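Local atomic coordinates of putative glycosidase ph117-related (Bacteroides thetaiotaomicron, PDB entry 5A7V), a protein that probably cleaves or phosphorolyses beta-linked mannosides as a GH130 family enzyme, and holds mannose residues in a central pocket in this crystal. Residues 271-276 with 284-289; 304-309 with 346-351; 232-237 with 257-262. All coordinates share one frame; numbering follows the deposited sequence.

Contact 1: residues 271-276 with 284-289; sequences TECGPP and IVLLYN. With MAN (alpha-D-mannopyranose), chain E.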
loop_
_atom_site.group_PDB
_atom_site.type_symbol
_atom_site.label_atom_id
_atom_site.label_comp_id
_atom_site.label_asym_id
_atom_site.label_seq_id
_atom_site.Cartn_x
_atom_site.Cartn_y
_atom_site.Cartn_z
ATOM N N THR A 271 -4.857 7.203 -9.357
ATOM C CA THR A 271 -3.980 6.038 -9.650
ATOM C C THR A 271 -2.904 6.030 -8.555
ATOM O O THR A 271 -1.870 6.712 -8.689
ATOM C CB THR A 271 -3.306 6.120 -11.066
ATOM O OG1 THR A 271 -2.665 7.395 -11.191
ATOM C CG2 THR A 271 -4.330 5.987 -12.191
ATOM N N GLU A 272 -3.161 5.313 -7.488
ATOM C CA GLU A 272 -2.398 5.470 -6.250
ATOM C C GLU A 272 -1.588 4.209 -6.000
ATOM O O GLU A 272 -2.077 3.094 -5.939
ATOM C CB GLU A 272 -3.348 5.695 -5.077
ATOM C CG GLU A 272 -2.611 5.798 -3.725
ATOM C CD GLU A 272 -3.419 6.381 -2.605
ATOM O OE1 GLU A 272 -4.696 6.416 -2.740
ATOM O OE2 GLU A 272 -2.824 6.856 -1.619
ATOM N N CYS A 273 -0.270 4.399 -5.887
ATOM C CA CYS A 273 0.679 3.264 -5.744
ATOM C C CYS A 273 0.279 2.339 -4.618
ATOM O O CYS A 273 -0.157 2.789 -3.577
ATOM C CB CYS A 273 2.106 3.804 -5.597
ATOM S SG CYS A 273 2.701 4.662 -7.083
ATOM N N GLY A 274 0.458 1.027 -4.821
ATOM C CA GLY A 274 0.107 0.024 -3.831
ATOM C C GLY A 274 1.349 -0.572 -3.113
ATOM O O GLY A 274 2.152 0.211 -2.561
ATOM N N PRO A 275 1.515 -1.881 -3.152
ATOM C CA PRO A 275 2.693 -2.475 -2.506
ATOM C C PRO A 275 3.979 -2.149 -3.287
ATOM O O PRO A 275 3.945 -1.533 -4.343
ATOM C CB PRO A 275 2.408 -3.970 -2.567
ATOM C CG PRO A 275 1.482 -4.141 -3.721
ATOM C CD PRO A 275 0.674 -2.902 -3.829
ATOM N N PRO A 276 5.155 -2.586 -2.782
ATOM C CA PRO A 276 6.419 -2.445 -3.549
ATOM C C PRO A 276 6.302 -3.015 -4.985
ATOM O O PRO A 276 5.594 -4.018 -5.210
ATOM C CB PRO A 276 7.401 -3.220 -2.671
ATOM C CG PRO A 276 6.862 -3.048 -1.281
ATOM C CD PRO A 276 5.369 -3.134 -1.439
ATOM N N ILE A 284 8.653 -4.414 -15.252
ATOM C CA ILE A 284 8.416 -4.074 -13.878
ATOM C C ILE A 284 6.903 -3.900 -13.676
ATOM O O ILE A 284 6.249 -3.142 -14.432
ATOM C CB ILE A 284 9.142 -2.763 -13.500
ATOM C CG1 ILE A 284 10.645 -3.030 -13.526
ATOM C CG2 ILE A 284 8.671 -2.237 -12.165
ATOM C CD1 ILE A 284 11.474 -1.755 -13.595
ATOM N N VAL A 285 6.362 -4.613 -12.690
ATOM C CA VAL A 285 4.917 -4.526 -12.391
ATOM C C VAL A 285 4.706 -3.636 -11.166
ATOM O O VAL A 285 5.268 -3.903 -10.085
ATOM C CB VAL A 285 4.298 -5.896 -12.173
ATOM C CG1 VAL A 285 2.822 -5.744 -11.867
ATOM C CG2 VAL A 285 4.488 -6.758 -13.412
ATOM N N LEU A 286 3.872 -2.614 -11.346
ATOM C CA LEU A 286 3.393 -1.776 -10.272
ATOM C C LEU A 286 1.934 -2.155 -10.033
ATOM O O LEU A 286 1.049 -1.938 -10.917
ATOM C CB LEU A 286 3.456 -0.294 -10.645
ATOM C CG LEU A 286 2.895 0.679 -9.613
ATOM C CD1 LEU A 286 3.653 0.665 -8.281
ATOM C CD2 LEU A 286 2.791 2.075 -10.133
ATOM N N LEU A 287 1.646 -2.730 -8.864
ATOM C CA LEU A 287 0.246 -3.019 -8.455
ATOM C C LEU A 287 -0.227 -1.768 -7.715
ATOM O O LEU A 287 0.481 -1.204 -6.872
ATOM C CB LEU A 287 0.191 -4.296 -7.617
ATOM C CG LEU A 287 0.748 -5.567 -8.274
ATOM C CD1 LEU A 287 2.229 -5.815 -7.992
ATOM C CD2 LEU A 287 -0.028 -6.797 -7.822
ATOM N N TYR A 288 -1.434 -1.277 -8.076
ATOM C CA TYR A 288 -1.868 0.042 -7.613
ATOM C C TYR A 288 -3.385 0.048 -7.332
ATOM O O TYR A 288 -4.070 -0.935 -7.633
ATOM C CB TYR A 288 -1.468 1.167 -8.582
ATOM C CG TYR A 288 -2.164 1.159 -9.929
ATOM C CD1 TYR A 288 -1.735 0.391 -10.969
ATOM C CD2 TYR A 288 -3.292 1.968 -10.118
ATOM C CE1 TYR A 288 -2.411 0.380 -12.190
ATOM C CE2 TYR A 288 -3.973 1.959 -11.324
ATOM C CZ TYR A 288 -3.530 1.181 -12.373
ATOM O OH TYR A 288 -4.167 1.146 -13.591
ATOM N N ASN A 289 -3.813 1.157 -6.760
ATOM C CA ASN A 289 -5.202 1.373 -6.353
ATOM C C ASN A 289 -5.849 2.431 -7.216
ATOM O O ASN A 289 -5.374 3.548 -7.290
ATOM C CB ASN A 289 -5.176 1.799 -4.874
ATOM C CG ASN A 289 -4.647 0.688 -3.992
ATOM O OD1 ASN A 289 -5.281 -0.329 -3.833
ATOM N ND2 ASN A 289 -3.431 0.879 -3.423
HETATM C C1 MAN E . -6.330 7.696 0.248
HETATM C C2 MAN E . -5.411 6.511 0.616
HETATM C C3 MAN E . -5.720 5.788 1.942
HETATM C C4 MAN E . -7.234 5.574 2.123
HETATM C C5 MAN E . -8.063 6.151 0.960
HETATM C C6 MAN E . -9.584 6.081 1.227
HETATM O O1 MAN E . -6.366 7.962 -1.258
HETATM O O2 MAN E . -4.086 7.058 0.667
HETATM O O3 MAN E . -5.268 6.507 3.074
HETATM O O4 MAN E . -7.416 4.183 2.287
HETATM O O5 MAN E . -7.655 7.547 0.804
HETATM O O6 MAN E . -9.906 6.887 2.368
HETATM O O HOH W 1 3.441 -2.856 -6.701
#

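Contact 2: residues 304-309 with 346-351; sequences NVYAAG and TVFIEG. With MAN (alpha-D-mannopyranose), chain E.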
loop_
_atom_site.group_PDB
_atom_site.type_symbol
_atom_site.label_atom_id
_atom_site.label_comp_id
_atom_site.label_asym_id
_atom_site.label_seq_id
_atom_site.Cartn_x
_atom_site.Cartn_y
_atom_site.Cartn_z
ATOM N N ASN A 304 -16.863 6.009 -6.729
ATOM C CA ASN A 304 -15.915 6.319 -5.621
ATOM C C ASN A 304 -15.294 5.091 -4.991
ATOM O O ASN A 304 -14.549 5.237 -4.020
ATOM C CB ASN A 304 -16.604 7.236 -4.584
ATOM C CG ASN A 304 -16.887 8.603 -5.176
ATOM O OD1 ASN A 304 -15.967 9.267 -5.646
ATOM N ND2 ASN A 304 -18.144 8.996 -5.238
ATOM N N VAL A 305 -15.532 3.903 -5.530
ATOM C CA VAL A 305 -14.863 2.705 -4.988
ATOM C C VAL A 305 -13.368 2.738 -5.312
ATOM O O VAL A 305 -12.958 3.225 -6.355
ATOM C CB VAL A 305 -15.531 1.413 -5.517
ATOM C CG1 VAL A 305 -15.171 1.123 -6.958
ATOM C CG2 VAL A 305 -15.281 0.207 -4.633
ATOM N N TYR A 306 -12.579 2.134 -4.407
ATOM C CA TYR A 306 -11.155 1.813 -4.706
ATOM C C TYR A 306 -11.046 0.336 -5.069
ATOM O O TYR A 306 -11.395 -0.543 -4.269
ATOM C CB TYR A 306 -10.226 2.112 -3.543
ATOM C CG TYR A 306 -9.929 3.538 -3.260
ATOM C CD1 TYR A 306 -10.893 4.439 -2.779
ATOM C CD2 TYR A 306 -8.621 4.032 -3.413
ATOM C CE1 TYR A 306 -10.573 5.746 -2.467
ATOM C CE2 TYR A 306 -8.300 5.326 -3.098
ATOM C CZ TYR A 306 -9.256 6.180 -2.587
ATOM O OH TYR A 306 -8.942 7.478 -2.232
ATOM N N ALA A 307 -10.609 0.089 -6.303
ATOM C CA ALA A 307 -10.364 -1.250 -6.810
ATOM C C ALA A 307 -8.951 -1.308 -7.443
ATOM O O ALA A 307 -8.465 -0.290 -7.932
ATOM C CB ALA A 307 -11.444 -1.655 -7.817
ATOM N N ALA A 308 -8.325 -2.490 -7.425
ATOM C CA ALA A 308 -6.873 -2.580 -7.688
ATOM C C ALA A 308 -6.580 -2.900 -9.146
ATOM O O ALA A 308 -7.224 -3.763 -9.757
ATOM C CB ALA A 308 -6.247 -3.607 -6.773
ATOM N N GLY A 309 -5.541 -2.239 -9.654
ATOM C CA GLY A 309 -5.007 -2.444 -10.996
ATOM C C GLY A 309 -3.542 -2.870 -11.028
ATOM O O GLY A 309 -2.903 -2.995 -9.959
ATOM N N THR A 346 -13.326 -0.064 -0.244
ATOM C CA THR A 346 -11.953 -0.223 -0.785
ATOM C C THR A 346 -11.529 -1.657 -0.659
ATOM O O THR A 346 -11.899 -2.331 0.331
ATOM C CB THR A 346 -10.866 0.629 -0.053
ATOM O OG1 THR A 346 -10.560 -0.024 1.187
ATOM C CG2 THR A 346 -11.237 2.070 0.172
ATOM N N VAL A 347 -10.634 -2.071 -1.570
ATOM C CA VAL A 347 -9.635 -3.110 -1.298
ATOM C C VAL A 347 -8.289 -2.433 -1.556
ATOM O O VAL A 347 -7.780 -2.417 -2.689
ATOM C CB VAL A 347 -9.837 -4.413 -2.093
ATOM C CG1 VAL A 347 -11.043 -5.166 -1.546
ATOM C CG2 VAL A 347 -10.002 -4.185 -3.596
ATOM N N PHE A 348 -7.743 -1.795 -0.522
ATOM C CA PHE A 348 -6.589 -0.901 -0.695
ATOM C C PHE A 348 -5.300 -1.724 -0.536
ATOM O O PHE A 348 -4.893 -2.045 0.575
ATOM C CB PHE A 348 -6.645 0.247 0.303
ATOM C CG PHE A 348 -5.708 1.365 -0.016
ATOM C CD1 PHE A 348 -6.023 2.329 -0.980
ATOM C CD2 PHE A 348 -4.435 1.418 0.599
ATOM C CE1 PHE A 348 -5.137 3.320 -1.316
ATOM C CE2 PHE A 348 -3.571 2.428 0.270
ATOM C CZ PHE A 348 -3.890 3.375 -0.664
ATOM N N ILE A 349 -4.735 -2.134 -1.674
ATOM C CA ILE A 349 -3.630 -3.066 -1.670
ATOM C C ILE A 349 -2.333 -2.384 -1.303
ATOM O O ILE A 349 -2.024 -1.300 -1.785
ATOM C CB ILE A 349 -3.567 -3.850 -2.988
ATOM C CG1 ILE A 349 -3.316 -2.966 -4.212
ATOM C CG2 ILE A 349 -4.799 -4.729 -3.169
ATOM C CD1 ILE A 349 -2.737 -3.701 -5.404
ATOM N N GLU A 350 -1.571 -3.064 -0.427
ATOM C CA GLU A 350 -0.470 -2.361 0.209
ATOM C C GLU A 350 0.679 -3.259 0.668
ATOM O O GLU A 350 1.807 -2.723 0.804
ATOM C CB GLU A 350 -1.016 -1.556 1.366
ATOM C CG GLU A 350 -0.077 -0.533 1.960
ATOM C CD GLU A 350 -0.774 0.408 2.917
ATOM O OE1 GLU A 350 -1.945 0.786 2.697
ATOM O OE2 GLU A 350 -0.165 0.880 3.927
ATOM N N GLY A 351 0.444 -4.537 0.923
ATOM C CA GLY A 351 1.515 -5.445 1.323
ATOM C C GLY A 351 1.509 -6.711 0.489
ATOM O O GLY A 351 0.420 -7.192 0.110
HETATM C C1 MAN E . -6.330 7.696 0.248
HETATM C C2 MAN E . -5.411 6.511 0.616
HETATM C C3 MAN E . -5.720 5.788 1.942
HETATM C C4 MAN E . -7.234 5.574 2.123
HETATM C C5 MAN E . -8.063 6.151 0.960
HETATM C C6 MAN E . -9.584 6.081 1.227
HETATM O O1 MAN E . -6.366 7.962 -1.258
HETATM O O2 MAN E . -4.086 7.058 0.667
HETATM O O3 MAN E . -5.268 6.507 3.074
HETATM O O4 MAN E . -7.416 4.183 2.287
HETATM O O5 MAN E . -7.655 7.547 0.804
HETATM O O6 MAN E . -9.906 6.887 2.368
#

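Contact 3: residues 232-237 with 257-262; sequences EHVFAA and KLFSPR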
loop_
_atom_site.group_PDB
_atom_site.type_symbol
_atom_site.label_atom_id
_atom_site.label_comp_id
_atom_site.label_asym_id
_atom_site.label_seq_id
_atom_site.Cartn_x
_atom_site.Cartn_y
_atom_site.Cartn_z
ATOM N N GLU A 232 -2.620 10.966 -6.868
ATOM C CA GLU A 232 -3.409 11.494 -7.993
ATOM C C GLU A 232 -2.859 11.124 -9.382
ATOM O O GLU A 232 -3.556 11.209 -10.380
ATOM C CB GLU A 232 -3.512 13.018 -7.901
ATOM C CG GLU A 232 -4.226 13.523 -6.654
ATOM C CD GLU A 232 -4.169 15.042 -6.440
ATOM O OE1 GLU A 232 -3.716 15.777 -7.316
ATOM O OE2 GLU A 232 -4.586 15.496 -5.379
ATOM N N HIS A 233 -1.568 10.823 -9.436
ATOM C CA HIS A 233 -0.837 10.357 -10.633
ATOM C C HIS A 233 0.274 9.443 -10.128
ATOM O O HIS A 233 0.622 9.515 -8.916
ATOM C CB HIS A 233 -0.177 11.507 -11.409
ATOM C CG HIS A 233 -1.110 12.602 -11.749
ATOM N ND1 HIS A 233 -1.862 12.627 -12.908
ATOM C CD2 HIS A 233 -1.445 13.701 -11.035
ATOM C CE1 HIS A 233 -2.633 13.706 -12.879
ATOM N NE2 HIS A 233 -2.404 14.361 -11.750
ATOM N N VAL A 234 0.789 8.608 -11.024
ATOM C CA VAL A 234 2.014 7.850 -10.712
ATOM C C VAL A 234 3.237 8.658 -11.148
ATOM O O VAL A 234 3.382 8.998 -12.324
ATOM C CB VAL A 234 2.018 6.445 -11.360
ATOM C CG1 VAL A 234 3.319 5.721 -11.098
ATOM C CG2 VAL A 234 0.800 5.662 -10.866
ATOM N N PHE A 235 4.072 8.959 -10.154
ATOM C CA PHE A 235 5.323 9.684 -10.284
ATOM C C PHE A 235 6.475 8.694 -9.961
ATOM O O PHE A 235 6.217 7.530 -9.609
ATOM C CB PHE A 235 5.392 10.839 -9.299
ATOM C CG PHE A 235 4.276 11.853 -9.435
ATOM C CD1 PHE A 235 4.223 12.701 -10.525
ATOM C CD2 PHE A 235 3.280 11.964 -8.460
ATOM C CE1 PHE A 235 3.222 13.645 -10.623
ATOM C CE2 PHE A 235 2.264 12.901 -8.579
ATOM C CZ PHE A 235 2.254 13.744 -9.664
ATOM N N ALA A 236 7.739 9.150 -10.088
ATOM C CA ALA A 236 8.887 8.285 -9.732
ATOM C C ALA A 236 9.987 9.096 -9.093
ATOM O O ALA A 236 9.973 10.334 -9.098
ATOM C CB ALA A 236 9.375 7.508 -10.928
ATOM N N ALA A 237 10.910 8.366 -8.467
ATOM C CA ALA A 237 12.066 8.981 -7.805
ATOM C C ALA A 237 13.193 7.959 -7.727
ATOM O O ALA A 237 12.978 6.746 -7.777
ATOM C CB ALA A 237 11.679 9.425 -6.394
ATOM N N LYS A 257 4.686 13.082 -14.731
ATOM C CA LYS A 257 3.636 12.050 -14.593
ATOM C C LYS A 257 3.985 10.861 -15.456
ATOM O O LYS A 257 4.063 10.995 -16.706
ATOM C CB LYS A 257 2.262 12.614 -14.982
ATOM C CG LYS A 257 1.788 13.745 -14.113
ATOM C CD LYS A 257 0.644 14.524 -14.797
ATOM C CE LYS A 257 0.223 15.700 -13.979
ATOM N NZ LYS A 257 -0.822 16.512 -14.692
ATOM N N LEU A 258 4.185 9.680 -14.867
ATOM C CA LEU A 258 4.423 8.469 -15.634
ATOM C C LEU A 258 3.152 7.929 -16.292
ATOM O O LEU A 258 3.211 7.468 -17.430
ATOM C CB LEU A 258 5.043 7.361 -14.736
ATOM C CG LEU A 258 6.532 7.419 -14.441
ATOM C CD1 LEU A 258 7.118 8.748 -14.141
ATOM C CD2 LEU A 258 6.940 6.327 -13.479
ATOM N N PHE A 259 2.054 7.959 -15.528
ATOM C CA PHE A 259 0.686 7.799 -16.082
ATOM C C PHE A 259 -0.284 8.368 -15.078
ATOM O O PHE A 259 0.079 8.713 -13.947
ATOM C CB PHE A 259 0.364 6.346 -16.493
ATOM C CG PHE A 259 0.144 5.351 -15.375
ATOM C CD1 PHE A 259 1.179 4.582 -14.855
ATOM C CD2 PHE A 259 -1.165 5.098 -14.907
ATOM C CE1 PHE A 259 0.956 3.612 -13.891
ATOM C CE2 PHE A 259 -1.405 4.145 -13.959
ATOM C CZ PHE A 259 -0.335 3.401 -13.409
ATOM N N SER A 260 -1.538 8.495 -15.538
ATOM C CA SER A 260 -2.543 9.226 -14.813
ATOM C C SER A 260 -3.896 8.501 -14.874
ATOM O O SER A 260 -4.081 7.572 -15.675
ATOM C CB SER A 260 -2.708 10.597 -15.492
ATOM O OG SER A 260 -1.509 11.370 -15.339
ATOM N N PRO A 261 -4.833 8.943 -14.039
ATOM C CA PRO A 261 -6.219 8.464 -14.210
ATOM C C PRO A 261 -6.730 8.716 -15.621
ATOM O O PRO A 261 -6.261 9.618 -16.316
ATOM C CB PRO A 261 -7.014 9.252 -13.172
ATOM C CG PRO A 261 -5.993 9.684 -12.158
ATOM C CD PRO A 261 -4.732 9.922 -12.940
ATOM N N ARG A 262 -7.694 7.901 -16.020
ATOM C CA ARG A 262 -8.234 7.938 -17.379
ATOM C C ARG A 262 -9.750 7.851 -17.366
ATOM O O ARG A 262 -10.356 7.222 -16.494
ATOM C CB ARG A 262 -7.665 6.815 -18.230
ATOM C CG ARG A 262 -7.910 5.474 -17.634
ATOM C CD ARG A 262 -7.304 4.297 -18.368
ATOM N NE ARG A 262 -7.368 3.158 -17.495
ATOM C CZ ARG A 262 -7.236 1.897 -17.828
ATOM N NH1 ARG A 262 -6.962 1.551 -19.081
ATOM N NH2 ARG A 262 -7.424 0.983 -16.885
#

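Contact 1: residues 271-276 with 284-289
G274 and P275 leave the neighbouring strand after only two bridged pairs, and a water takes over the pairing. The last direct link, from G274 N to L287 O, is weak: 3.0 Å, bent to 130° at the hydrogen. L287 N, the other polar group of the same residue, donates to a water 2.8 Å away. That water also stands 2.8 Å from P275 O, where other acceptors compete for its protons, so one water bridges the two backbones where the direct bonding stops. Before the departure one pair is bonded both ways: E272 and N289 form an antiparallel hydrogen-bonded pair, with E272 N to N289 O at 2.8 Å (169° at the hydrogen) and N289 N to E272 O at 2.7 Å. This is the beta hairpin of strands 270-280 and 283-291, deep in the fold; GH130 enzymes fold as five-bladed beta-propellers. E272 and N289 put their side chains on the same face of the sheet. With CG anti to the backbone N (chi1 177°) and the chain extended beyond it, the E272 carboxylate reaches the mannose: O2 donates to OE2 across 2.6 Å, while OE1 approaches O1, whose proton has a second possible acceptor. S204 OG also bonds OE2, which helps fix the carboxylate's rotation. N289 OD1 accepts from I349 N. On the opposite side of the pairing, the T271 methyl lies alongside the Y288 ring, both pointing the same way, and D267 bonds the Y288 hydroxyl. C273 SG meets the L286 methyl CD2 at 4.0 Å, and the P275 ring crosses the L287 side chain nearly at a right angle, CD to CB 4.1 Å.

Contact 2: residues 304-309 with 346-351
Y306 and T346 make the tight end of this contact, their CA atoms 4.5 Å apart at a single bridge. V347 N donates to Y306 O over 3.2 Å, and T346 CA approaches the same oxygen in a CA-H...O contact of 3.5 Å. The T346 methyl CG2 runs alongside the Y306 ring, 3.8 Å from CD1. Beyond this point the strands splay, diverging by 42°, and the backbones exchange no further bonds: at the looser end I349 lays CD1 against A308 CB at 3.8 Å. The junction thus brings strand 306-314 of one sheet against strand 347-355 of the next. On the sugar side, F348 holds CG anti to its backbone N (chi1 -166°), which swings the ring beside Y306. Y306 CD2 lies 3.9 Å from F348 CD1, near the F348 ring plane, and the two rings meet obliquely (planes at 65°). Mannose C3 lies over one F348 face, and F348 CZ is 3.7 Å from mannose C2. Y306 OH stands 2.8 Å from mannose O1, although its proton has a second acceptor in reach. The pocket wall therefore combines an apolar platform under the sugar with a polar hydroxyl at the anomeric end.

Contact 3: residues 232-237 with 257-262
H233 presents its imidazole flat to K257, whose extended chain crosses the ring obliquely. K257 CE sits 3.7 Å from the ring centroid and 11° off its normal, a CH-pi contact over the face. At the ring edge the geometry changes: ND1 shares a 2.8 Å hydrogen bond with S260 OG, lying near the ring plane, and either atom could donate. One face and one edge of the imidazole are thus engaged together, which should limit its rotation. Lower down K257, CG meets F235 CE1 at 3.8 Å, the two side chains running the same way. V234 points toward the other segment and sets CG2 over one face of the F259 ring, 3.6 Å from CZ and offset toward the rim. The F259 CG position between the backbone N and carbonyl carbon (chi1 72°) brings the ring beside V234. Two backbone bonds flank the valine: V234 N to F259 O at 3.0 Å, and L258 N to V234 O at 2.8 Å. L258 CD2 then covers the A236 methyl at 3.7 Å. This is structural packing of a loop against the start of strand 235-239: segment 257-262 runs between strands 246-247 and 270-280, T271 of the latter touches V234, F259 and P261, the F259 ring meets Y288 of strand 283-291 edge-to-face, and L258 rests on F313 of strand 306-314 and Y228 of strand 225-229.

How the contacts relate
From the N terminus the three contacts come in series, none nested in or crossing another. Contact 3 closes first, bringing 257-262 back to 232-237 after 19 residues that include strand 246-247. Contact 1 follows, the pairing of the two strands of the hairpin 270-280/283-291, across seven intervening residues. Contact 2 closes the longest excursion, 36 residues containing strand 320-324 and helix 335-338, and joins strand 306-314 to strand 347-355 of the following sheet. T271 of contact 1 packs on both segments of contact 3. Contacts 1 and 2 share the mannose and are probably bonded to each other through Y288 O and G309 N at 2.8 Å. Contacts 2 and 3 do not touch, their nearest atoms being about 7 Å apart.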